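Local coordinates for protein aminoglycoside N(3)-acetyltransferase III (Serratia marcescens, PDB 7LAO) that transfers the acetyl group of acetyl-CoA to the 3-amino group of 2-deoxystreptamine antibiotics such as gentamicin, kanamycin and tobramycin, and so confers resistance to them, at residues R65-E70 with E189-G194; S115-A120 with H136-A141; H172-I177 with F259-L264; K183-Y188 with L203-D208. All blocks are in the same frame, centred on the assembly; numbering follows the deposited sequence.

Contact 1. Residues R65-E70 with E189-G194; sequences RSPYEE and EMPMLG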
loop_
_atom_site.group_PDB
_atom_site.type_symbol
_atom_site.label_atom_id
_atom_site.label_comp_id
_atom_site.label_asym_id
_atom_site.label_seq_id
_atom_site.Cartn_x
_atom_site.Cartn_y
_atom_site.Cartn_z
ATOM N N ARG A 65 5.420 9.299 11.667
ATOM C CA ARG A 65 5.704 10.712 11.927
ATOM C C ARG A 65 5.812 11.506 10.622
ATOM O O ARG A 65 6.631 12.424 10.490
ATOM C CB ARG A 65 6.984 10.880 12.756
ATOM C CG ARG A 65 6.909 10.311 14.173
ATOM C CD ARG A 65 5.842 10.993 15.016
ATOM N NE ARG A 65 5.662 12.386 14.615
ATOM C CZ ARG A 65 4.506 13.044 14.657
ATOM N NH1 ARG A 65 3.404 12.446 15.100
ATOM N NH2 ARG A 65 4.459 14.308 14.255
ATOM N N SER A 66 5.001 11.175 9.644
ATOM C CA SER A 66 5.045 11.918 8.397
ATOM C C SER A 66 4.416 13.296 8.598
ATOM O O SER A 66 3.399 13.406 9.281
ATOM C CB SER A 66 4.322 11.147 7.307
ATOM O OG SER A 66 3.927 11.984 6.243
ATOM N N PRO A 67 5.037 14.379 8.075
ATOM C CA PRO A 67 4.441 15.723 8.182
ATOM C C PRO A 67 3.568 16.083 6.985
ATOM O O PRO A 67 3.665 17.183 6.426
ATOM C CB PRO A 67 5.686 16.625 8.262
ATOM C CG PRO A 67 6.673 15.925 7.425
ATOM C CD PRO A 67 6.421 14.440 7.586
ATOM N N TYR A 68 2.691 15.147 6.585
ATOM C CA TYR A 68 1.860 15.338 5.400
ATOM C C TYR A 68 0.865 16.478 5.592
ATOM O O TYR A 68 0.803 17.411 4.785
ATOM C CB TYR A 68 1.120 14.041 5.059
ATOM C CG TYR A 68 0.150 14.179 3.899
ATOM C CD1 TYR A 68 0.606 14.148 2.580
ATOM C CD2 TYR A 68 -1.227 14.350 4.119
ATOM C CE1 TYR A 68 -0.278 14.266 1.504
ATOM C CE2 TYR A 68 -2.122 14.477 3.050
ATOM C CZ TYR A 68 -1.644 14.424 1.745
ATOM O OH TYR A 68 -2.513 14.553 0.672
ATOM N N GLU A 69 0.049 16.407 6.639
ATOM C CA GLU A 69 -0.971 17.438 6.787
ATOM C C GLU A 69 -0.350 18.736 7.285
ATOM O O GLU A 69 -0.763 19.831 6.881
ATOM C CB GLU A 69 -2.087 16.953 7.710
ATOM C CG GLU A 69 -3.487 17.327 7.224
ATOM C CD GLU A 69 -3.898 18.749 7.623
ATOM O OE1 GLU A 69 -3.091 19.456 8.271
ATOM O OE2 GLU A 69 -5.035 19.154 7.296
ATOM N N GLU A 70 0.677 18.628 8.126
ATOM C CA GLU A 70 1.353 19.802 8.657
ATOM C C GLU A 70 2.005 20.644 7.567
ATOM O O GLU A 70 2.318 21.815 7.810
ATOM C CB GLU A 70 2.398 19.369 9.688
ATOM C CG GLU A 70 1.833 18.589 10.870
ATOM C CD GLU A 70 1.736 17.091 10.613
ATOM O OE1 GLU A 70 1.696 16.679 9.428
ATOM O OE2 GLU A 70 1.700 16.323 11.602
ATOM N N GLU A 189 5.595 18.832 1.938
ATOM C CA GLU A 189 7.049 18.806 2.074
ATOM C C GLU A 189 7.478 17.641 2.958
ATOM O O GLU A 189 6.774 17.264 3.898
ATOM C CB GLU A 189 7.608 20.122 2.641
ATOM C CG GLU A 189 7.896 21.185 1.574
ATOM C CD GLU A 189 8.596 22.438 2.119
ATOM O OE1 GLU A 189 8.334 23.541 1.586
ATOM O OE2 GLU A 189 9.416 22.325 3.064
ATOM N N MET A 190 8.643 17.065 2.638
ATOM C CA MET A 190 9.192 15.917 3.342
ATOM C C MET A 190 10.685 16.093 3.605
ATOM O O MET A 190 11.419 16.573 2.728
ATOM C CB MET A 190 8.989 14.608 2.567
ATOM C CG MET A 190 7.550 14.233 2.176
ATOM S SD MET A 190 6.450 13.810 3.556
ATOM C CE MET A 190 7.392 12.637 4.475
ATOM N N PRO A 191 11.167 15.668 4.784
ATOM C CA PRO A 191 12.610 15.665 5.065
ATOM C C PRO A 191 13.342 14.580 4.288
ATOM O O PRO A 191 13.244 13.390 4.612
ATOM C CB PRO A 191 12.658 15.410 6.578
ATOM C CG PRO A 191 11.423 14.628 6.864
ATOM C CD PRO A 191 10.379 15.139 5.916
ATOM N N MET A 192 14.107 14.989 3.271
ATOM C CA MET A 192 14.937 14.086 2.484
ATOM C C MET A 192 16.352 13.973 3.082
ATOM O O MET A 192 16.675 14.595 4.093
ATOM C CB MET A 192 15.006 14.564 1.036
ATOM C CG MET A 192 13.708 14.455 0.264
ATOM S SD MET A 192 12.988 12.790 0.269
ATOM C CE MET A 192 11.747 13.102 1.462
ATOM N N LEU A 193 17.210 13.167 2.445
ATOM C CA LEU A 193 18.581 12.943 2.905
ATOM C C LEU A 193 19.619 13.301 1.841
ATOM O O LEU A 193 20.800 12.994 2.028
ATOM C CB LEU A 193 18.754 11.479 3.363
ATOM C CG LEU A 193 20.025 10.861 3.993
ATOM C CD1 LEU A 193 20.773 11.859 4.878
ATOM C CD2 LEU A 193 19.734 9.568 4.767
ATOM N N GLY A 194 19.210 13.971 0.752
ATOM C CA GLY A 194 20.022 14.315 -0.407
ATOM C C GLY A 194 21.525 14.037 -0.419
ATOM O O GLY A 194 21.984 12.909 -0.200
#
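Met190 and Pro67 make the main side-chain contact between the loop after strand 56-60 and strand 185-192. No hydrogen bond crosses from one segment to the other; the fit rests on van der Waals packing, mostly between apolar side chains. The side chain of Met190 can be followed outward from the strand. At CB it turns so that CG lies anti to the carbonyl carbon (chi1 -56°), and two further bends, at chi2 (-68°) and chi3 (-50°), fold the chain back toward the loop. The sulfur is the first atom of it to meet the other segment, with Met190 SD 4.1 Å from both Pro67 CD and Ser66 OG. The methyl end comes nearer still: Met190 CE is 3.7 Å from Pro67 CD and 3.9 Å from Ser66 OG, and it also packs on Pro118. Pro67 is thus touched on its CD corner by the thioether, while Pro67 CG faces the backbone, 3.8 Å from Glu189 O. Pro67 CG is also 4.1 Å from Pro191 CD, and Trp201 of the partner strand 200-207 touches both prolines. Ser66 offers Met190 only van der Waals contact through OG; the polar need of this hydroxyl is met by its hydrogen bond to Asp119 OD1. A HEPES molecule, probably from the crystallisation liquor, is bound about 4 Å from the Ser66 side chain and may mark a pocket. The arrangement is the packing of a loop against a β-hairpin strand, in which a proline-containing loop of the antibiotic N-acetyltransferase fold rests on its two-stranded hairpin.

Contact 2. Residues S115-A120 with H136-A141; sequences SAHPDA and HRLGQA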
loop_
_atom_site.group_PDB
_atom_site.type_symbol
_atom_site.label_atom_id
_atom_site.label_comp_id
_atom_site.label_asym_id
_atom_site.label_seq_id
_atom_site.Cartn_x
_atom_site.Cartn_y
_atom_site.Cartn_z
ATOM N N SER A 115 11.344 1.488 0.994
ATOM C CA SER A 115 11.538 2.555 0.023
ATOM C C SER A 115 11.735 3.900 0.730
ATOM O O SER A 115 11.341 4.094 1.883
ATOM C CB SER A 115 10.343 2.587 -0.940
ATOM O OG SER A 115 9.299 3.377 -0.431
ATOM N N ALA A 116 12.368 4.839 0.024
ATOM C CA ALA A 116 12.846 6.076 0.642
ATOM C C ALA A 116 11.836 7.223 0.616
ATOM O O ALA A 116 12.151 8.302 1.132
ATOM C CB ALA A 116 14.145 6.548 -0.041
ATOM N N HIS A 117 10.661 7.049 0.005
ATOM C CA HIS A 117 9.621 8.092 0.049
ATOM C C HIS A 117 8.998 8.046 1.432
ATOM O O HIS A 117 8.305 7.081 1.740
ATOM C CB HIS A 117 8.560 7.859 -1.038
ATOM C CG HIS A 117 7.601 9.005 -1.244
ATOM N ND1 HIS A 117 6.796 9.502 -0.238
ATOM C CD2 HIS A 117 7.295 9.722 -2.355
ATOM C CE1 HIS A 117 6.062 10.495 -0.709
ATOM N NE2 HIS A 117 6.344 10.646 -1.992
ATOM N N PRO A 118 9.248 9.011 2.313
ATOM C CA PRO A 118 8.794 8.816 3.703
ATOM C C PRO A 118 7.284 8.718 3.826
ATOM O O PRO A 118 6.778 7.830 4.526
ATOM C CB PRO A 118 9.356 10.036 4.435
ATOM C CG PRO A 118 10.368 10.656 3.482
ATOM C CD PRO A 118 9.868 10.327 2.111
ATOM N N ASP A 119 6.537 9.585 3.144
ATOM C CA ASP A 119 5.091 9.516 3.321
ATOM C C ASP A 119 4.477 8.303 2.619
ATOM O O ASP A 119 3.490 7.745 3.112
ATOM C CB ASP A 119 4.440 10.812 2.851
ATOM C CG ASP A 119 2.964 10.854 3.157
ATOM O OD1 ASP A 119 2.573 11.159 4.302
ATOM O OD2 ASP A 119 2.207 10.528 2.234
ATOM N N ALA A 120 5.044 7.857 1.499
ATOM C CA ALA A 120 4.467 6.751 0.739
ATOM C C ALA A 120 5.295 5.483 0.871
ATOM O O ALA A 120 5.135 4.556 0.086
ATOM C CB ALA A 120 4.317 7.138 -0.727
ATOM N N HIS A 136 12.046 5.798 -5.535
ATOM C CA HIS A 136 10.751 6.178 -4.935
ATOM C C HIS A 136 10.888 7.654 -4.569
ATOM O O HIS A 136 11.310 7.996 -3.467
ATOM C CB HIS A 136 10.317 5.345 -3.739
ATOM C CG HIS A 136 8.839 5.438 -3.453
ATOM N ND1 HIS A 136 8.223 4.779 -2.401
ATOM C CD2 HIS A 136 7.845 6.112 -4.099
ATOM C CE1 HIS A 136 6.935 5.066 -2.397
ATOM N NE2 HIS A 136 6.674 5.857 -3.420
ATOM N N ARG A 137 10.550 8.511 -5.525
ATOM C CA ARG A 137 10.837 9.933 -5.441
ATOM C C ARG A 137 9.615 10.746 -5.047
ATOM O O ARG A 137 8.464 10.365 -5.294
ATOM C CB ARG A 137 11.388 10.458 -6.776
ATOM C CG ARG A 137 12.202 9.448 -7.597
ATOM C CD ARG A 137 12.901 10.115 -8.776
ATOM N NE ARG A 137 13.496 9.166 -9.722
ATOM C CZ ARG A 137 14.747 8.704 -9.657
ATOM N NH1 ARG A 137 15.562 9.085 -8.672
ATOM N NH2 ARG A 137 15.187 7.845 -10.576
ATOM N N LEU A 138 9.890 11.897 -4.439
ATOM C CA LEU A 138 8.843 12.886 -4.248
ATOM C C LEU A 138 8.209 13.240 -5.587
ATOM O O LEU A 138 8.910 13.487 -6.568
ATOM C CB LEU A 138 9.411 14.137 -3.604
ATOM C CG LEU A 138 9.898 13.888 -2.191
ATOM C CD1 LEU A 138 10.268 15.204 -1.582
ATOM C CD2 LEU A 138 8.807 13.162 -1.384
ATOM N N GLY A 139 6.869 13.290 -5.620
ATOM C CA GLY A 139 6.140 13.468 -6.856
ATOM C C GLY A 139 5.842 12.179 -7.593
ATOM O O GLY A 139 5.218 12.214 -8.661
ATOM N N GLN A 140 6.296 11.049 -7.079
ATOM C CA GLN A 140 6.035 9.746 -7.663
ATOM C C GLN A 140 5.605 8.808 -6.558
ATOM O O GLN A 140 6.135 7.711 -6.382
ATOM C CB GLN A 140 7.257 9.223 -8.424
ATOM C CG GLN A 140 7.731 10.174 -9.516
ATOM C CD GLN A 140 8.766 9.569 -10.448
ATOM O OE1 GLN A 140 9.738 8.936 -10.008
ATOM N NE2 GLN A 140 8.550 9.752 -11.759
ATOM N N ALA A 141 4.633 9.264 -5.766
ATOM C CA ALA A 141 4.225 8.509 -4.587
ATOM C C ALA A 141 3.594 7.171 -4.966
ATOM O O ALA A 141 4.041 6.103 -4.514
ATOM C CB ALA A 141 3.251 9.343 -3.747
HETATM O O HOH W 1 5.155 12.323 -4.030
#
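A pair of packed loops beside a bound HEPES, probably from the crystallisation liquor, which may mark a pocket, brings His117 and His136 together, with a type II β turn from Arg137 to Gln140 on the second loop. The two imidazoles meet obliquely, their planes at 39°. What lies over the His136 ring is the CB of His117, a CH-π contact 3.3 Å from the centroid and almost on the ring normal. At the rim, His136 ND1 is hydrogen-bonded to Ser115 OG at 2.6 Å, and on the other side of the ring His136 NE2 donates to Ala141 O at 2.9 Å, the carbonyl oxygen lying somewhat out of the ring plane. Bonds at both nitrogens fix the rotation of this ring, and Ser115 OG is itself tied to Met122 N. His117 is turned with CG anti to N (chi1 -169°), which carries its imidazole past His136 and onto the β turn. There Leu138 CD2 sits over one face of the His117 ring, 3.8 Å from its centroid, and Ala120 CB covers the opposite face toward its rim. At the edge, His117 CD2 is 3.2 Å from Arg137 O, while a water lies within hydrogen-bonding distance of His117 NE2 (2.9 Å). Farther along, Ala120 CB meets Ala141 CB at 3.9 Å. The HEPES is hydrogen-bonded to Asp119 OD2. The two irregular loops, with His117 CB over the His136 face, lie beside this molecule, consistent with their lining part of a pocket in this acetyltransferase fold.

Contact 3. Residues H172-I177 with F259-L264; sequences HYAEAI and FGVTYL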
loop_
_atom_site.group_PDB
_atom_site.type_symbol
_atom_site.label_atom_id
_atom_site.label_comp_id
_atom_site.label_asym_id
_atom_site.label_seq_id
_atom_site.Cartn_x
_atom_site.Cartn_y
_atom_site.Cartn_z
ATOM N N HIS A 172 -4.873 3.490 -6.466
ATOM C CA HIS A 172 -4.311 4.832 -6.620
ATOM C C HIS A 172 -3.414 4.936 -7.856
ATOM O O HIS A 172 -3.299 6.015 -8.445
ATOM C CB HIS A 172 -3.528 5.235 -5.363
ATOM C CG HIS A 172 -4.402 5.496 -4.179
ATOM N ND1 HIS A 172 -5.443 6.405 -4.215
ATOM C CD2 HIS A 172 -4.425 4.935 -2.939
ATOM C CE1 HIS A 172 -6.049 6.417 -3.037
ATOM N NE2 HIS A 172 -5.446 5.536 -2.246
ATOM N N TYR A 173 -2.755 3.842 -8.263
ATOM C CA TYR A 173 -1.981 3.891 -9.501
ATOM C C TYR A 173 -2.903 4.047 -10.721
ATOM O O TYR A 173 -2.620 4.844 -11.628
ATOM C CB TYR A 173 -1.117 2.638 -9.591
ATOM C CG TYR A 173 -0.448 2.468 -10.905
ATOM C CD1 TYR A 173 0.618 3.320 -11.299
ATOM C CD2 TYR A 173 -0.872 1.473 -11.788
ATOM C CE1 TYR A 173 1.224 3.175 -12.565
ATOM C CE2 TYR A 173 -0.261 1.307 -13.022
ATOM C CZ TYR A 173 0.774 2.154 -13.396
ATOM O OH TYR A 173 1.314 1.951 -14.615
ATOM N N ALA A 174 -4.030 3.320 -10.741
ATOM C CA ALA A 174 -5.035 3.502 -11.799
ATOM C C ALA A 174 -5.535 4.932 -11.846
ATOM O O ALA A 174 -5.717 5.502 -12.929
ATOM C CB ALA A 174 -6.234 2.571 -11.568
ATOM N N GLU A 175 -5.805 5.522 -10.681
ATOM C CA GLU A 175 -6.169 6.935 -10.658
ATOM C C GLU A 175 -5.101 7.784 -11.324
ATOM O O GLU A 175 -5.413 8.765 -12.009
ATOM C CB GLU A 175 -6.379 7.427 -9.227
ATOM C CG GLU A 175 -7.637 6.929 -8.536
ATOM C CD GLU A 175 -7.689 7.311 -7.031
ATOM O OE1 GLU A 175 -6.629 7.627 -6.437
ATOM O OE2 GLU A 175 -8.796 7.294 -6.439
ATOM N N ALA A 176 -3.835 7.440 -11.130
ATOM C CA ALA A 176 -2.801 8.337 -11.628
ATOM C C ALA A 176 -2.707 8.258 -13.149
ATOM O O ALA A 176 -2.557 9.290 -13.814
ATOM C CB ALA A 176 -1.460 8.032 -10.943
ATOM N N ILE A 177 -2.891 7.064 -13.730
ATOM C CA ILE A 177 -2.726 6.897 -15.176
ATOM C C ILE A 177 -4.021 7.066 -15.967
ATOM O O ILE A 177 -3.966 7.101 -17.211
ATOM C CB ILE A 177 -2.096 5.526 -15.510
ATOM C CG1 ILE A 177 -3.001 4.353 -15.061
ATOM C CG2 ILE A 177 -0.657 5.380 -14.867
ATOM C CD1 ILE A 177 -2.479 2.971 -15.585
ATOM N N PHE A 259 -9.335 -2.511 -15.172
ATOM C CA PHE A 259 -10.740 -2.229 -14.924
ATOM C C PHE A 259 -10.922 -0.810 -14.424
ATOM O O PHE A 259 -11.811 -0.088 -14.874
ATOM C CB PHE A 259 -11.315 -3.205 -13.893
ATOM C CG PHE A 259 -12.743 -2.897 -13.544
ATOM C CD1 PHE A 259 -13.077 -2.045 -12.493
ATOM C CD2 PHE A 259 -13.773 -3.409 -14.346
ATOM C CE1 PHE A 259 -14.486 -1.770 -12.240
ATOM C CE2 PHE A 259 -15.106 -3.143 -14.053
ATOM C CZ PHE A 259 -15.437 -2.324 -13.020
ATOM N N GLY A 260 -10.105 -0.409 -13.461
ATOM C CA GLY A 260 -10.242 0.910 -12.871
ATOM C C GLY A 260 -10.034 2.024 -13.888
ATOM O O GLY A 260 -10.752 3.028 -13.873
ATOM N N VAL A 261 -9.076 1.847 -14.803
ATOM C CA VAL A 261 -8.851 2.871 -15.824
ATOM C C VAL A 261 -10.067 2.941 -16.755
ATOM O O VAL A 261 -10.563 4.025 -17.075
ATOM C CB VAL A 261 -7.529 2.592 -16.586
ATOM C CG1 VAL A 261 -7.307 3.597 -17.747
ATOM C CG2 VAL A 261 -6.332 2.684 -15.663
ATOM N N THR A 262 -10.579 1.777 -17.166
ATOM C CA THR A 262 -11.770 1.697 -18.003
ATOM C C THR A 262 -12.972 2.344 -17.316
ATOM O O THR A 262 -13.704 3.131 -17.921
ATOM C CB THR A 262 -12.073 0.216 -18.290
ATOM O OG1 THR A 262 -10.934 -0.391 -18.908
ATOM C CG2 THR A 262 -13.305 0.052 -19.190
ATOM N N TYR A 263 -13.218 1.952 -16.062
ATOM C CA TYR A 263 -14.277 2.538 -15.246
ATOM C C TYR A 263 -14.170 4.054 -15.216
ATOM O O TYR A 263 -15.157 4.764 -15.435
ATOM C CB TYR A 263 -14.188 1.974 -13.802
ATOM C CG TYR A 263 -15.345 2.451 -12.912
ATOM C CD1 TYR A 263 -16.516 1.707 -12.812
ATOM C CD2 TYR A 263 -15.282 3.668 -12.219
ATOM C CE1 TYR A 263 -17.616 2.135 -12.017
ATOM C CE2 TYR A 263 -16.383 4.111 -11.431
ATOM C CZ TYR A 263 -17.534 3.336 -11.336
ATOM O OH TYR A 263 -18.594 3.772 -10.571
ATOM N N LEU A 264 -12.982 4.572 -14.892
ATOM C CA LEU A 264 -12.840 6.021 -14.778
ATOM C C LEU A 264 -13.055 6.710 -16.127
ATOM O O LEU A 264 -13.619 7.814 -16.192
ATOM C CB LEU A 264 -11.469 6.376 -14.194
ATOM C CG LEU A 264 -11.297 6.152 -12.675
ATOM C CD1 LEU A 264 -9.840 6.265 -12.242
ATOM C CD2 LEU A 264 -12.160 7.116 -11.855
#
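Gly260 lets Ala174 face bare backbone, and this is what distinguishes the helix-helix packing here: Ala174 CB lies 4.5 Å from Gly260 C. Through this close glycine-alanine approach, the axes of the segments on helix 170-177 and the C-terminal helix 253-268 come to 8.7 Å of each other and cross at -47°. Ala174 points into the surface that Gly260 shares with Val261 and Leu264. Leu264 CD1 reaches the backbone beside Ala174, 4.1 Å from Glu175 CA. The Glu175 side chain sets out away from helix 253-268, though its CG stays near Leu264 CD1; Glu175 OE1 accepts a hydrogen bond from His172 ND1 (2.8 Å). The carboxylate is met from above its plane, although the oxygen lies close to the plane of the imidazole. Toward the end of helix 170-177, Ile177 extends the apolar contact. Its CG1 takes the position between the backbone N and the carbonyl carbon (chi1 62°), and the chain then crosses Val261 at about a right angle. Val261 CG2 is the shared point, touching Ala174 CB at 4.1 Å and Ile177 CG1 at 3.8 Å.

Contact 4. Residues K183-Y188 with L203-D208; sequences KRRVTY and LAEDFD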
loop_
_atom_site.group_PDB
_atom_site.type_symbol
_atom_site.label_atom_id
_atom_site.label_comp_id
_atom_site.label_asym_id
_atom_site.label_seq_id
_atom_site.Cartn_x
_atom_site.Cartn_y
_atom_site.Cartn_z
ATOM N N LYS A 183 -8.449 15.968 -12.481
ATOM C CA LYS A 183 -7.842 15.198 -11.399
ATOM C C LYS A 183 -7.215 16.128 -10.363
ATOM O O LYS A 183 -6.568 17.124 -10.702
ATOM C CB LYS A 183 -6.793 14.238 -11.953
ATOM C CG LYS A 183 -7.399 13.019 -12.622
ATOM C CD LYS A 183 -6.403 11.861 -12.732
ATOM C CE LYS A 183 -5.561 11.944 -13.997
ATOM N NZ LYS A 183 -4.804 10.669 -14.193
ATOM N N ARG A 184 -7.416 15.792 -9.088
ATOM C CA ARG A 184 -6.970 16.642 -7.987
ATOM C C ARG A 184 -5.494 16.410 -7.669
ATOM O O ARG A 184 -5.002 15.274 -7.696
ATOM C CB ARG A 184 -7.825 16.377 -6.740
ATOM C CG ARG A 184 -9.245 16.961 -6.829
ATOM C CD ARG A 184 -10.205 16.283 -5.852
ATOM N NE ARG A 184 -9.751 16.400 -4.473
ATOM C CZ ARG A 184 -10.236 17.269 -3.590
ATOM N NH1 ARG A 184 -11.200 18.111 -3.943
ATOM N NH2 ARG A 184 -9.752 17.302 -2.353
ATOM N N ARG A 185 -4.798 17.498 -7.351
ATOM C CA ARG A 185 -3.392 17.499 -6.975
ATOM C C ARG A 185 -3.243 18.103 -5.586
ATOM O O ARG A 185 -4.084 18.890 -5.139
ATOM C CB ARG A 185 -2.542 18.326 -7.960
ATOM C CG ARG A 185 -2.851 18.076 -9.419
ATOM C CD ARG A 185 -2.123 16.847 -9.882
ATOM N NE ARG A 185 -0.680 17.042 -9.882
ATOM C CZ ARG A 185 0.168 16.214 -10.478
ATOM N NH1 ARG A 185 -0.295 15.132 -11.087
ATOM N NH2 ARG A 185 1.475 16.454 -10.446
ATOM N N VAL A 186 -2.143 17.748 -4.918
ATOM C CA VAL A 186 -1.778 18.324 -3.631
ATOM C C VAL A 186 -0.288 18.625 -3.651
ATOM O O VAL A 186 0.447 18.177 -4.535
ATOM C CB VAL A 186 -2.093 17.401 -2.437
ATOM C CG1 VAL A 186 -3.587 17.104 -2.359
ATOM C CG2 VAL A 186 -1.307 16.103 -2.542
ATOM N N THR A 187 0.151 19.392 -2.647
ATOM C CA THR A 187 1.560 19.675 -2.404
ATOM C C THR A 187 1.864 19.548 -0.922
ATOM O O THR A 187 1.074 19.972 -0.075
ATOM C CB THR A 187 1.945 21.080 -2.870
ATOM O OG1 THR A 187 1.177 22.069 -2.164
ATOM C CG2 THR A 187 1.635 21.188 -4.313
ATOM N N TYR A 188 3.022 18.982 -0.614
ATOM C CA TYR A 188 3.480 18.914 0.764
ATOM C C TYR A 188 5.001 18.896 0.746
ATOM O O TYR A 188 5.626 18.971 -0.318
ATOM C CB TYR A 188 2.890 17.693 1.477
ATOM C CG TYR A 188 3.098 16.414 0.706
ATOM C CD1 TYR A 188 4.242 15.655 0.892
ATOM C CD2 TYR A 188 2.154 15.974 -0.223
ATOM C CE1 TYR A 188 4.445 14.489 0.190
ATOM C CE2 TYR A 188 2.356 14.804 -0.944
ATOM C CZ TYR A 188 3.507 14.064 -0.728
ATOM O OH TYR A 188 3.736 12.897 -1.419
ATOM N N LEU A 203 10.164 19.385 -1.566
ATOM C CA LEU A 203 8.780 19.580 -1.807
ATOM C C LEU A 203 8.282 18.554 -2.797
ATOM O O LEU A 203 8.999 18.184 -3.736
ATOM C CB LEU A 203 8.511 20.996 -2.323
ATOM C CG LEU A 203 7.060 21.318 -2.692
ATOM C CD1 LEU A 203 6.163 21.224 -1.468
ATOM C CD2 LEU A 203 6.961 22.695 -3.331
ATOM N N ALA A 204 7.055 18.074 -2.588
ATOM C CA ALA A 204 6.381 17.215 -3.545
ATOM C C ALA A 204 5.125 17.871 -4.103
ATOM O O ALA A 204 4.457 18.667 -3.430
ATOM C CB ALA A 204 6.008 15.871 -2.900
ATOM N N GLU A 205 4.741 17.379 -5.280
ATOM C CA GLU A 205 3.528 17.754 -6.000
ATOM C C GLU A 205 3.020 16.412 -6.538
ATOM O O GLU A 205 3.705 15.778 -7.340
ATOM C CB GLU A 205 3.846 18.711 -7.146
ATOM C CG GLU A 205 2.862 18.643 -8.302
ATOM C CD GLU A 205 1.812 19.736 -8.238
ATOM O OE1 GLU A 205 1.531 20.355 -9.285
ATOM O OE2 GLU A 205 1.268 19.975 -7.139
ATOM N N ASP A 206 1.836 15.969 -6.114
ATOM C CA ASP A 206 1.356 14.662 -6.534
ATOM C C ASP A 206 -0.164 14.659 -6.550
ATOM O O ASP A 206 -0.816 15.597 -6.090
ATOM C CB ASP A 206 1.905 13.554 -5.622
ATOM C CG ASP A 206 2.286 12.297 -6.390
ATOM O OD1 ASP A 206 1.536 11.941 -7.329
ATOM O OD2 ASP A 206 3.326 11.668 -6.065
ATOM N N PHE A 207 -0.720 13.588 -7.111
ATOM C CA PHE A 207 -2.159 13.408 -7.142
ATOM C C PHE A 207 -2.701 13.234 -5.718
ATOM O O PHE A 207 -2.040 12.686 -4.833
ATOM C CB PHE A 207 -2.524 12.192 -8.004
ATOM C CG PHE A 207 -2.229 12.359 -9.459
ATOM C CD1 PHE A 207 -3.038 13.145 -10.253
ATOM C CD2 PHE A 207 -1.126 11.733 -10.040
ATOM C CE1 PHE A 207 -2.760 13.305 -11.603
ATOM C CE2 PHE A 207 -0.842 11.895 -11.381
ATOM C CZ PHE A 207 -1.679 12.674 -12.162
ATOM N N ASP A 208 -3.917 13.722 -5.506
ATOM C CA ASP A 208 -4.604 13.609 -4.217
ATOM C C ASP A 208 -4.922 12.141 -3.882
ATOM O O ASP A 208 -5.634 11.472 -4.637
ATOM C CB ASP A 208 -5.882 14.446 -4.291
ATOM C CG ASP A 208 -6.461 14.780 -2.932
ATOM O OD1 ASP A 208 -6.086 14.114 -1.947
ATOM O OD2 ASP A 208 -7.305 15.700 -2.856
HETATM O O HOH W 2 -6.335 18.578 -3.238
HETATM O O HOH W 1 5.155 12.323 -4.030
#
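The Phe207 ring carries the guanidinium of Arg185 over one face and has Arg184 O at its edge. Arg185 CZ stands 4.3 Å from the ring centroid, 9° off the normal, a cation-π contact in which the guanidinium is steeply inclined to the ring and dips NH1 toward it. Bends at chi2 and chi3 fold the arginine back onto the neighbouring strand, so that Asp206 O and Phe207 N lie over a guanidinium face and Glu205 CG sits at its edge. Lys183 CE approaches Phe207 CE1 obliquely; its NZ is hydrogen-bonded to Ala176 O. The Tyr188 ring has Ala204 CB over one face, 4.0 Å from the centroid. Arg184 grips Asp208 side-on in the guanidinium plane, NE and NH2 both reaching OD2 at 3.0 Å, while NH1 pairs with Asp214. Between these groups the backbones are joined by Val186 N to Asp206 O (2.8 Å) and by Asp206 N to Val186 O (3.0 Å). Asp208 N extends the pairing to Arg184 O. Val186, Tyr188, Ala204 and Asp206 share a face of the sheet, where a water bridges Tyr188 OH and Asp206 OD2; Thr187 and Glu205 lie on the other. Alternating hydrogen-bonded and non-hydrogen-bonded pairs of this kind are those of an antiparallel β-hairpin, here strands 185-192 and 200-207.

From the N terminus, 65-70 opens contact 1, and contact 2 forms wholly inside that loop, 115-120 closing with 136-141. Contact 3 then opens at 172-177 and contact 4 at 183-188, before 189-194 closes contact 1; contact 1 therefore crosses both. Contact 4 closes at 203-208, nested inside contact 3, which 259-264 completes on the C-terminal helix. The hairpin carries contacts 1 and 4, which share strand 185-192, and is touched by contact 2, whose Ala141 N is hydrogen-bonded to Asp206 on the partner strand 200-207. Ser66 and Asp119 connect contacts 1 and 2, while Lys183, just before the hairpin, is hydrogen-bonded to Glu175 O of helix 170-177.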